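Local coordinates for ErfK/YbiS/YcfS/YnhG family protein (Xylanimonas cellulosilytica, PDB 4LPQ) that probably acts as a peptidoglycan L,D-transpeptidase in cell-wall synthesis, this piece holding a putative peptidoglycan-binding domain and the catalytic domain, at residues Q95-V100 with N190-S195; Y76-R81 with V106-A111; Y32-A37 with W43-A48. All coordinates share one frame; numbering follows the deposited sequence.

Contact 1 (Q95-V100 with N190-S195); sequences QILLAV and NWLWDS
Leu97 and Ala99, two residues apart on strand 96-101, face Trp191 and Leu192 on helix 186-196, so this is helix-on-sheet packing in the core of the L,D-transpeptidase catalytic (YkuD) domain. Helix and strand run nearly the same way, with 15° between the short axes and 11.3 Å at their closest approach. That gap is bridged by side chains alone. The fork of Leu192 is the bump: it drops toward the strand between its two inward-facing residues, its CD1 4.4 Å from Leu97 CD2 and its CD2 4.3 Å from Ala99 CB. The small methyl of Ala99 makes a shallow place in the sheet surface, and Trp191 comes into it beside Leu192. With CG anti to the backbone N (chi1 180°), the indole lies across toward the strand and presents the rim of its six-membered ring. Val88, Ile90 and Ile109 extend the apolar floor round Leu97, while Trp196 stacks on the Trp191 ring. The predicted proton donor/acceptor, His167, is not far off, its side chain about 9 Å from that of Leu192. In that shallow place, Ala99 CB meets the indole edge in the ring plane, 3.8 Å from Trp191 CZ3 and 4.1 Å from Trp191 CH2.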
loop_
_atom_site.group_PDB
_atom_site.type_symbol
_atom_site.label_atom_id
_atom_site.label_comp_id
_atom_site.label_asym_id
_atom_site.label_seq_id
_atom_site.Cartn_x
_atom_site.Cartn_y
_atom_site.Cartn_z
ATOM N N GLN A 95 -1.528 -7.776 -0.883
ATOM C CA GLN A 95 -0.457 -6.840 -0.614
ATOM C C GLN A 95 -0.937 -5.380 -0.707
ATOM O O GLN A 95 -0.303 -4.510 -1.337
ATOM C CB GLN A 95 0.749 -7.111 -1.505
ATOM C CG GLN A 95 1.441 -8.467 -1.230
ATOM C CD GLN A 95 2.309 -8.378 0.004
ATOM O OE1 GLN A 95 3.334 -7.692 0.015
ATOM N NE2 GLN A 95 1.785 -8.947 1.096
ATOM N N ILE A 96 -2.076 -5.078 -0.009
ATOM C CA ILE A 96 -2.619 -3.741 0.095
ATOM C C ILE A 96 -2.979 -3.467 1.550
ATOM O O ILE A 96 -3.319 -4.381 2.317
ATOM C CB ILE A 96 -3.836 -3.543 -0.854
ATOM C CG1 ILE A 96 -4.955 -4.501 -0.555
ATOM C CG2 ILE A 96 -3.414 -3.611 -2.309
ATOM C CD1 ILE A 96 -6.145 -4.459 -1.481
ATOM N N LEU A 97 -2.947 -2.173 1.837
ATOM C CA LEU A 97 -3.393 -1.635 3.111
ATOM C C LEU A 97 -4.641 -0.826 2.855
ATOM O O LEU A 97 -4.704 0.009 1.951
ATOM C CB LEU A 97 -2.254 -0.797 3.743
ATOM C CG LEU A 97 -2.570 -0.169 5.091
ATOM C CD1 LEU A 97 -1.277 0.020 5.850
ATOM C CD2 LEU A 97 -3.234 1.192 4.897
ATOM N N LEU A 98 -5.669 -1.057 3.663
ATOM C CA LEU A 98 -6.915 -0.371 3.602
ATOM C C LEU A 98 -7.095 0.536 4.844
ATOM O O LEU A 98 -7.000 0.016 5.965
ATOM C CB LEU A 98 -8.093 -1.326 3.527
ATOM C CG LEU A 98 -7.992 -2.487 2.550
ATOM C CD1 LEU A 98 -9.237 -3.358 2.600
ATOM C CD2 LEU A 98 -7.768 -1.955 1.164
ATOM N N ALA A 99 -7.347 1.824 4.620
ATOM C CA ALA A 99 -7.722 2.737 5.698
ATOM C C ALA A 99 -9.247 2.679 5.641
ATOM O O ALA A 99 -9.871 3.110 4.685
ATOM C CB ALA A 99 -7.177 4.106 5.408
ATOM N N VAL A 100 -9.820 2.153 6.700
ATOM C CA VAL A 100 -11.273 1.829 6.774
ATOM C C VAL A 100 -11.936 2.631 7.910
ATOM O O VAL A 100 -11.368 2.752 9.002
ATOM C CB VAL A 100 -11.499 0.322 6.990
ATOM C CG1 VAL A 100 -12.981 -0.037 6.903
ATOM C CG2 VAL A 100 -10.682 -0.566 5.997
ATOM N N ASN A 190 2.518 9.625 5.443
ATOM C CA ASN A 190 2.235 10.952 5.887
ATOM C C ASN A 190 0.741 11.207 5.915
ATOM O O ASN A 190 0.224 11.827 6.863
ATOM C CB ASN A 190 2.963 12.007 5.024
ATOM C CG ASN A 190 4.473 11.955 5.153
ATOM O OD1 ASN A 190 5.029 11.513 6.149
ATOM N ND2 ASN A 190 5.131 12.460 4.113
ATOM N N TRP A 191 0.052 10.704 4.911
ATOM C CA TRP A 191 -1.381 10.810 4.846
ATOM C C TRP A 191 -2.047 10.104 6.041
ATOM O O TRP A 191 -2.934 10.684 6.721
ATOM C CB TRP A 191 -1.953 10.355 3.522
ATOM C CG TRP A 191 -3.433 10.448 3.417
ATOM C CD1 TRP A 191 -4.130 11.576 3.082
ATOM C CD2 TRP A 191 -4.410 9.452 3.774
ATOM N NE1 TRP A 191 -5.499 11.315 3.178
ATOM C CE2 TRP A 191 -5.689 10.026 3.611
ATOM C CE3 TRP A 191 -4.329 8.119 4.187
ATOM C CZ2 TRP A 191 -6.860 9.324 3.888
ATOM C CZ3 TRP A 191 -5.472 7.415 4.462
ATOM C CH2 TRP A 191 -6.761 7.998 4.292
ATOM N N LEU A 192 -1.640 8.877 6.337
ATOM C CA LEU A 192 -2.135 8.126 7.477
ATOM C C LEU A 192 -1.925 8.908 8.754
ATOM O O LEU A 192 -2.854 8.994 9.566
ATOM C CB LEU A 192 -1.435 6.783 7.547
ATOM C CG LEU A 192 -1.835 5.767 6.483
ATOM C CD1 LEU A 192 -0.886 4.568 6.496
ATOM C CD2 LEU A 192 -3.271 5.323 6.619
ATOM N N TRP A 193 -0.725 9.483 8.989
ATOM C CA TRP A 193 -0.437 10.214 10.184
ATOM C C TRP A 193 -1.227 11.493 10.304
ATOM O O TRP A 193 -1.788 11.823 11.356
ATOM C CB TRP A 193 1.043 10.504 10.300
ATOM C CG TRP A 193 1.932 9.520 10.860
ATOM C CD1 TRP A 193 2.425 8.380 10.202
ATOM C CD2 TRP A 193 2.605 9.581 12.131
ATOM N NE1 TRP A 193 3.323 7.751 11.004
ATOM C CE2 TRP A 193 3.470 8.445 12.188
ATOM C CE3 TRP A 193 2.609 10.455 13.180
ATOM C CZ2 TRP A 193 4.325 8.210 13.233
ATOM C CZ3 TRP A 193 3.430 10.213 14.217
ATOM C CH2 TRP A 193 4.313 9.112 14.237
ATOM N N ASP A 194 -1.158 12.305 9.250
ATOM C CA ASP A 194 -1.413 13.749 9.340
ATOM C C ASP A 194 -2.769 14.175 8.827
ATOM O O ASP A 194 -3.282 15.160 9.236
ATOM C CB ASP A 194 -0.333 14.539 8.627
ATOM C CG ASP A 194 1.053 14.347 9.150
ATOM O OD1 ASP A 194 1.211 14.029 10.345
ATOM O OD2 ASP A 194 1.997 14.494 8.289
ATOM N N SER A 195 -3.312 13.411 7.909
ATOM C CA SER A 195 -4.592 13.743 7.291
ATOM C C SER A 195 -5.705 12.852 7.794
ATOM O O SER A 195 -6.731 13.316 8.297
ATOM C CB SER A 195 -4.481 13.745 5.744
ATOM O OG SER A 195 -5.722 14.129 5.163
#

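Contact 2 (Y76-R81 with V106-A111)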
loop_
_atom_site.group_PDB
_atom_site.type_symbol
_atom_site.label_atom_id
_atom_site.label_comp_id
_atom_site.label_asym_id
_atom_site.label_seq_id
_atom_site.Cartn_x
_atom_site.Cartn_y
_atom_site.Cartn_z
ATOM N N TYR A 76 -13.813 -1.032 -9.340
ATOM C CA TYR A 76 -13.453 -2.032 -8.367
ATOM C C TYR A 76 -12.837 -1.382 -7.120
ATOM O O TYR A 76 -11.884 -0.637 -7.188
ATOM C CB TYR A 76 -12.458 -3.068 -8.859
ATOM C CG TYR A 76 -12.203 -4.151 -7.814
ATOM C CD1 TYR A 76 -13.106 -5.182 -7.620
ATOM C CD2 TYR A 76 -11.230 -3.988 -6.876
ATOM C CE1 TYR A 76 -12.978 -6.056 -6.542
ATOM C CE2 TYR A 76 -11.070 -4.831 -5.812
ATOM C CZ TYR A 76 -11.953 -5.819 -5.625
ATOM O OH TYR A 76 -11.795 -6.698 -4.575
ATOM N N ARG A 77 -13.429 -1.762 -5.960
ATOM C CA ARG A 77 -12.908 -1.402 -4.629
ATOM C C ARG A 77 -12.996 -2.651 -3.772
ATOM O O ARG A 77 -14.019 -3.363 -3.795
ATOM C CB ARG A 77 -13.662 -0.292 -3.992
ATOM C CG ARG A 77 -13.423 1.053 -4.667
ATOM C CD ARG A 77 -14.454 2.077 -4.329
ATOM N NE ARG A 77 -14.834 2.150 -2.936
ATOM C CZ ARG A 77 -14.263 2.859 -1.955
ATOM N NH1 ARG A 77 -13.184 3.541 -2.099
ATOM N NH2 ARG A 77 -14.835 2.841 -0.808
ATOM N N PRO A 78 -11.973 -2.909 -2.939
ATOM C CA PRO A 78 -12.063 -4.089 -2.072
ATOM C C PRO A 78 -13.130 -3.881 -0.937
ATOM O O PRO A 78 -13.408 -2.733 -0.582
ATOM C CB PRO A 78 -10.672 -4.200 -1.519
ATOM C CG PRO A 78 -10.088 -2.901 -1.666
ATOM C CD PRO A 78 -10.719 -2.176 -2.769
ATOM N N THR A 79 -13.678 -5.002 -0.478
ATOM C CA THR A 79 -14.636 -4.975 0.633
ATOM C C THR A 79 -13.881 -5.200 1.949
ATOM O O THR A 79 -13.189 -6.242 2.044
ATOM C CB THR A 79 -15.694 -6.054 0.432
ATOM O OG1 THR A 79 -16.400 -5.819 -0.778
ATOM C CG2 THR A 79 -16.629 -6.088 1.541
ATOM N N PRO A 80 -13.993 -4.302 2.908
ATOM C CA PRO A 80 -13.225 -4.511 4.157
ATOM C C PRO A 80 -13.910 -5.618 5.006
ATOM O O PRO A 80 -15.130 -5.933 4.790
ATOM C CB PRO A 80 -13.333 -3.214 4.856
ATOM C CG PRO A 80 -14.575 -2.611 4.325
ATOM C CD PRO A 80 -14.800 -3.101 2.944
ATOM N N ARG A 81 -13.173 -6.154 5.974
ATOM C CA ARG A 81 -13.722 -7.089 6.907
ATOM C C ARG A 81 -14.398 -6.429 8.128
ATOM O O ARG A 81 -15.333 -7.022 8.698
ATOM C CB ARG A 81 -12.655 -8.040 7.390
ATOM C CG ARG A 81 -12.146 -8.940 6.302
ATOM C CD ARG A 81 -11.408 -10.110 6.878
ATOM N NE ARG A 81 -10.898 -10.996 5.819
ATOM C CZ ARG A 81 -10.379 -12.215 6.057
ATOM N NH1 ARG A 81 -10.127 -12.591 7.380
ATOM N NH2 ARG A 81 -9.907 -12.828 5.001
ATOM N N VAL A 106 -11.691 4.040 2.951
ATOM C CA VAL A 106 -11.360 5.433 2.711
ATOM C C VAL A 106 -10.217 5.563 1.689
ATOM O O VAL A 106 -10.286 6.372 0.757
ATOM C CB VAL A 106 -11.040 6.184 4.039
ATOM C CG1 VAL A 106 -10.628 7.635 3.798
ATOM C CG2 VAL A 106 -12.219 6.088 4.968
ATOM N N ARG A 107 -9.195 4.715 1.874
ATOM C CA ARG A 107 -8.096 4.650 0.911
ATOM C C ARG A 107 -7.578 3.254 0.811
ATOM O O ARG A 107 -7.574 2.461 1.762
ATOM C CB ARG A 107 -6.840 5.544 1.236
ATOM C CG ARG A 107 -6.946 7.026 1.151
ATOM C CD ARG A 107 -7.244 7.606 -0.225
ATOM N NE ARG A 107 -7.213 9.059 -0.114
ATOM C CZ ARG A 107 -8.254 9.780 0.328
ATOM N NH1 ARG A 107 -9.387 9.215 0.703
ATOM N NH2 ARG A 107 -8.162 11.079 0.495
ATOM N N ILE A 108 -7.109 2.945 -0.405
ATOM C CA ILE A 108 -6.368 1.734 -0.694
ATOM C C ILE A 108 -4.926 2.161 -0.981
ATOM O O ILE A 108 -4.734 3.006 -1.875
ATOM C CB ILE A 108 -6.929 0.954 -1.907
ATOM C CG1 ILE A 108 -8.415 0.676 -1.801
ATOM C CG2 ILE A 108 -6.114 -0.349 -2.061
ATOM C CD1 ILE A 108 -9.304 1.712 -2.389
ATOM N N ILE A 109 -3.957 1.527 -0.301
ATOM C CA ILE A 109 -2.567 1.932 -0.369
ATOM C C ILE A 109 -1.730 0.716 -0.773
ATOM O O ILE A 109 -1.894 -0.365 -0.147
ATOM C CB ILE A 109 -2.150 2.546 0.991
ATOM C CG1 ILE A 109 -2.803 3.896 1.176
ATOM C CG2 ILE A 109 -0.651 2.687 1.105
ATOM C CD1 ILE A 109 -2.861 4.377 2.604
ATOM N N ASN A 110 -0.829 0.901 -1.767
ATOM C CA ASN A 110 0.067 -0.197 -2.090
ATOM C C ASN A 110 0.987 -0.494 -0.904
ATOM O O ASN A 110 1.554 0.378 -0.277
ATOM C CB ASN A 110 0.901 0.225 -3.290
ATOM C CG ASN A 110 1.802 -0.882 -3.802
ATOM O OD1 ASN A 110 1.310 -1.963 -4.092
ATOM N ND2 ASN A 110 3.100 -0.600 -3.877
ATOM N N ALA A 111 1.144 -1.813 -0.603
ATOM C CA ALA A 111 1.923 -2.282 0.538
ATOM C C ALA A 111 2.850 -3.425 0.138
ATOM O O ALA A 111 2.638 -4.096 -0.880
ATOM C CB ALA A 111 0.988 -2.685 1.713
HETATM O O HOH W 1 -12.635 6.239 -0.883
#
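The loop that leads from the helical domain into the catalytic domain packs here on the catalytic sheet, where Pro78, after helix 66-74, meets Ile108 on strand 104-110. The two side chains reach toward each other tip to tip: Pro78 CD lies 3.8 Å from Ile108 CG1, and Pro78 CG is 4.0 Å from the same atom. Ile108 can offer that branch because CG1 stands anti to the carbonyl carbon (chi1 -52°), which carries it out from the strand toward the proline ring. Its CD1 then comes 4.3 Å from Arg77 NH1, meeting the guanidinium obliquely. Strand 104-110 pairs with strand 96-101 in the catalytic domain's mixed sheet, while Ile108 makes backbone hydrogen bonds to Gly31 and Phe33 on the loop of the putative peptidoglycan-binding domain. The pairing with strand 96-101 is interrupted by a classic beta bulge in which Val106 and Arg107 both face Ala99. Beside the bulge, a water ties loop to strand: it donates to Val106 O at 2.9 Å and accepts a weak bond of 3.0 Å from Arg77 NH1. The strongest partner of the Arg77 guanidinium is Leu30 O, bonded to NH1, and NH2 bonds Val105 O; these bonds hold the group at the edge of the apolar Pro78-Ile108 patch.

Contact 3 (Y32-A37 with W43-A48)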
loop_
_atom_site.group_PDB
_atom_site.type_symbol
_atom_site.label_atom_id
_atom_site.label_comp_id
_atom_site.label_asym_id
_atom_site.label_seq_id
_atom_site.Cartn_x
_atom_site.Cartn_y
_atom_site.Cartn_z
ATOM N N TYR A 32 -7.923 5.002 -4.393
ATOM C CA TYR A 32 -6.565 4.492 -4.457
ATOM C C TYR A 32 -5.650 5.670 -4.216
ATOM O O TYR A 32 -5.816 6.720 -4.822
ATOM C CB TYR A 32 -6.324 3.825 -5.823
ATOM C CG TYR A 32 -7.167 2.574 -5.904
ATOM C CD1 TYR A 32 -8.500 2.623 -6.323
ATOM C CD2 TYR A 32 -6.704 1.333 -5.477
ATOM C CE1 TYR A 32 -9.287 1.515 -6.318
ATOM C CE2 TYR A 32 -7.512 0.195 -5.423
ATOM C CZ TYR A 32 -8.832 0.286 -5.865
ATOM O OH TYR A 32 -9.569 -0.852 -5.862
ATOM N N PHE A 33 -4.680 5.538 -3.325
ATOM C CA PHE A 33 -3.925 6.704 -2.859
ATOM C C PHE A 33 -3.060 7.282 -3.937
ATOM O O PHE A 33 -2.151 6.635 -4.465
ATOM C CB PHE A 33 -3.025 6.288 -1.695
ATOM C CG PHE A 33 -2.249 7.457 -1.140
ATOM C CD1 PHE A 33 -2.881 8.386 -0.353
ATOM C CD2 PHE A 33 -0.991 7.691 -1.536
ATOM C CE1 PHE A 33 -2.194 9.521 0.067
ATOM C CE2 PHE A 33 -0.311 8.760 -1.102
ATOM C CZ PHE A 33 -0.885 9.693 -0.319
ATOM N N ILE A 34 -3.354 8.538 -4.245
ATOM C CA ILE A 34 -2.643 9.333 -5.251
ATOM C C ILE A 34 -2.994 10.796 -4.946
ATOM O O ILE A 34 -4.182 11.160 -4.761
ATOM C CB ILE A 34 -3.027 8.925 -6.694
ATOM C CG1 ILE A 34 -2.092 9.555 -7.718
ATOM C CG2 ILE A 34 -4.472 9.146 -7.025
ATOM C CD1 ILE A 34 -2.342 8.991 -9.130
ATOM N N LEU A 35 -2.035 11.644 -4.955
ATOM C CA LEU A 35 -2.203 13.065 -4.618
ATOM C C LEU A 35 -2.461 13.990 -5.799
ATOM O O LEU A 35 -3.114 15.031 -5.637
ATOM C CB LEU A 35 -0.977 13.556 -3.827
ATOM C CG LEU A 35 -0.701 12.940 -2.509
ATOM C CD1 LEU A 35 0.509 13.548 -1.839
ATOM C CD2 LEU A 35 -1.904 13.109 -1.640
ATOM N N LYS A 36 -1.885 13.677 -6.994
ATOM C CA LYS A 36 -1.878 14.590 -8.148
ATOM C C LYS A 36 -2.351 13.906 -9.386
ATOM O O LYS A 36 -1.964 12.774 -9.711
ATOM C CB LYS A 36 -0.439 14.980 -8.456
ATOM C CG LYS A 36 0.209 15.932 -7.524
ATOM C CD LYS A 36 1.335 16.687 -8.215
ATOM C CE LYS A 36 2.370 15.709 -8.734
ATOM N NZ LYS A 36 3.650 16.427 -8.758
ATOM N N ALA A 37 -3.266 14.551 -10.083
ATOM C CA ALA A 37 -3.651 14.147 -11.434
ATOM C C ALA A 37 -3.070 15.185 -12.365
ATOM O O ALA A 37 -3.688 16.221 -12.596
ATOM C CB ALA A 37 -5.137 14.059 -11.596
ATOM N N TRP A 43 6.423 7.766 -10.304
ATOM C CA TRP A 43 6.491 6.840 -9.195
ATOM C C TRP A 43 5.233 6.754 -8.362
ATOM O O TRP A 43 4.806 5.665 -7.929
ATOM C CB TRP A 43 7.727 7.150 -8.346
ATOM C CG TRP A 43 8.157 6.164 -7.371
ATOM C CD1 TRP A 43 9.149 5.258 -7.492
ATOM C CD2 TRP A 43 7.682 6.046 -6.027
ATOM N NE1 TRP A 43 9.278 4.497 -6.347
ATOM C CE2 TRP A 43 8.387 4.991 -5.423
ATOM C CE3 TRP A 43 6.679 6.694 -5.281
ATOM C CZ2 TRP A 43 8.156 4.562 -4.135
ATOM C CZ3 TRP A 43 6.483 6.289 -3.946
ATOM C CH2 TRP A 43 7.197 5.208 -3.429
ATOM N N ALA A 44 4.660 7.946 -8.067
ATOM C CA ALA A 44 3.483 8.000 -7.231
ATOM C C ALA A 44 2.283 7.331 -7.910
ATOM O O ALA A 44 1.509 6.584 -7.307
ATOM C CB ALA A 44 3.180 9.435 -6.861
ATOM N N THR A 45 2.165 7.577 -9.202
ATOM C CA THR A 45 1.129 6.938 -9.961
ATOM C C THR A 45 1.312 5.432 -10.024
ATOM O O THR A 45 0.373 4.646 -9.923
ATOM C CB THR A 45 1.018 7.542 -11.404
ATOM O OG1 THR A 45 0.683 8.907 -11.307
ATOM C CG2 THR A 45 -0.035 6.849 -12.240
ATOM N N GLN A 46 2.588 5.005 -10.116
ATOM C CA GLN A 46 2.883 3.583 -10.092
ATOM C C GLN A 46 2.360 2.923 -8.862
ATOM O O GLN A 46 1.806 1.803 -8.921
ATOM C CB GLN A 46 4.402 3.369 -10.253
ATOM C CG GLN A 46 4.818 1.925 -10.334
ATOM C CD GLN A 46 4.414 1.416 -11.638
ATOM O OE1 GLN A 46 5.184 1.358 -12.536
ATOM N NE2 GLN A 46 3.164 0.996 -11.740
ATOM N N GLN A 47 2.567 3.522 -7.707
ATOM C CA GLN A 47 2.077 2.950 -6.463
ATOM C C GLN A 47 0.552 2.739 -6.518
ATOM O O GLN A 47 0.050 1.713 -6.105
ATOM C CB GLN A 47 2.449 3.817 -5.259
ATOM C CG GLN A 47 3.944 3.859 -4.953
ATOM C CD GLN A 47 4.414 2.524 -4.429
ATOM O OE1 GLN A 47 5.342 1.860 -5.097
ATOM N NE2 GLN A 47 3.906 2.114 -3.371
ATOM N N ALA A 48 -0.133 3.744 -7.054
ATOM C CA ALA A 48 -1.602 3.643 -7.117
ATOM C C ALA A 48 -2.086 2.593 -8.090
ATOM O O ALA A 48 -3.035 1.860 -7.844
ATOM C CB ALA A 48 -2.213 4.989 -7.471
HETATM O O HOH W 2 0.522 7.384 -4.827
HETATM O O HOH W 3 0.439 11.418 -9.555
#
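Ile34 and Ala48 make the apolar heart of this contact, in which the loop between helix 18-30 and helix 43-56 folds back over the first turns of the second helix. Both elements belong to the putative peptidoglycan-binding domain, a small helical bundle. Ile34 CB sits 4.1 Å from Ala48 CB. The longer branch of Ile34 has CG1 anti to the backbone N (chi1 -169°) and runs back along the helix, toward its start, to Thr45. There the isoleucine tip passes at a slant across the threonine, Ile34 CD1 lying 3.7 Å from Thr45 OG1 and 4.1 Å from Thr45 CA. Gln24 and Met28 of helix 18-30 also touch Ile34, so its side chain is wedged between two helices.

Carbon against backbone oxygen is the second kind of meeting. The Ala48 methyl comes 3.4 Å from Phe33 O, a close approach that the small side chain permits. Tyr32 CB lies 4.3 Å from Ala48 O; its ring then turns off to meet Phe52 edge-to-face, and its hydroxyl bonds Tyr76 O.

Polar linkage across the contact goes through water. One water donates to Phe33 O and to Ala44 O, each at 2.8 Å; Ala44 O also takes the helical bond from Ala48 N. A second water donates to Lys36 O at 2.8 Å and bonds Thr45 OG1 at 3.1 Å. That hydroxyl is shared further, with Gln24 NE2.

The loop is therefore held by a greasy plug of Ile34 on Ala48, while two of its carbonyls, Phe33 O and Lys36 O, are bridged to the helix by water, a coupling made without direct hydrogen bonds.

How the contacts relate
All three contacts are largely buried, but their chemistry shifts from place to place. Contact 1, within the catalytic domain, is apolar between its segments; contact 3, inside the putative peptidoglycan-binding domain, mixes an apolar centre with two bridging waters; contact 2, between linker and sheet, has one water and an arginine at its edge. Contacts 1 and 2 share a sheet, since strands 96-101 and 104-110 are neighbours, and Ala99 O to Val106 N and Leu97 O to Ile109 N join them. Contact 3 reaches both: Phe33 N bonds Ile108 O, and Phe33 CE1 packs on Trp191 CB, 3.6 Å away, linking the two domains.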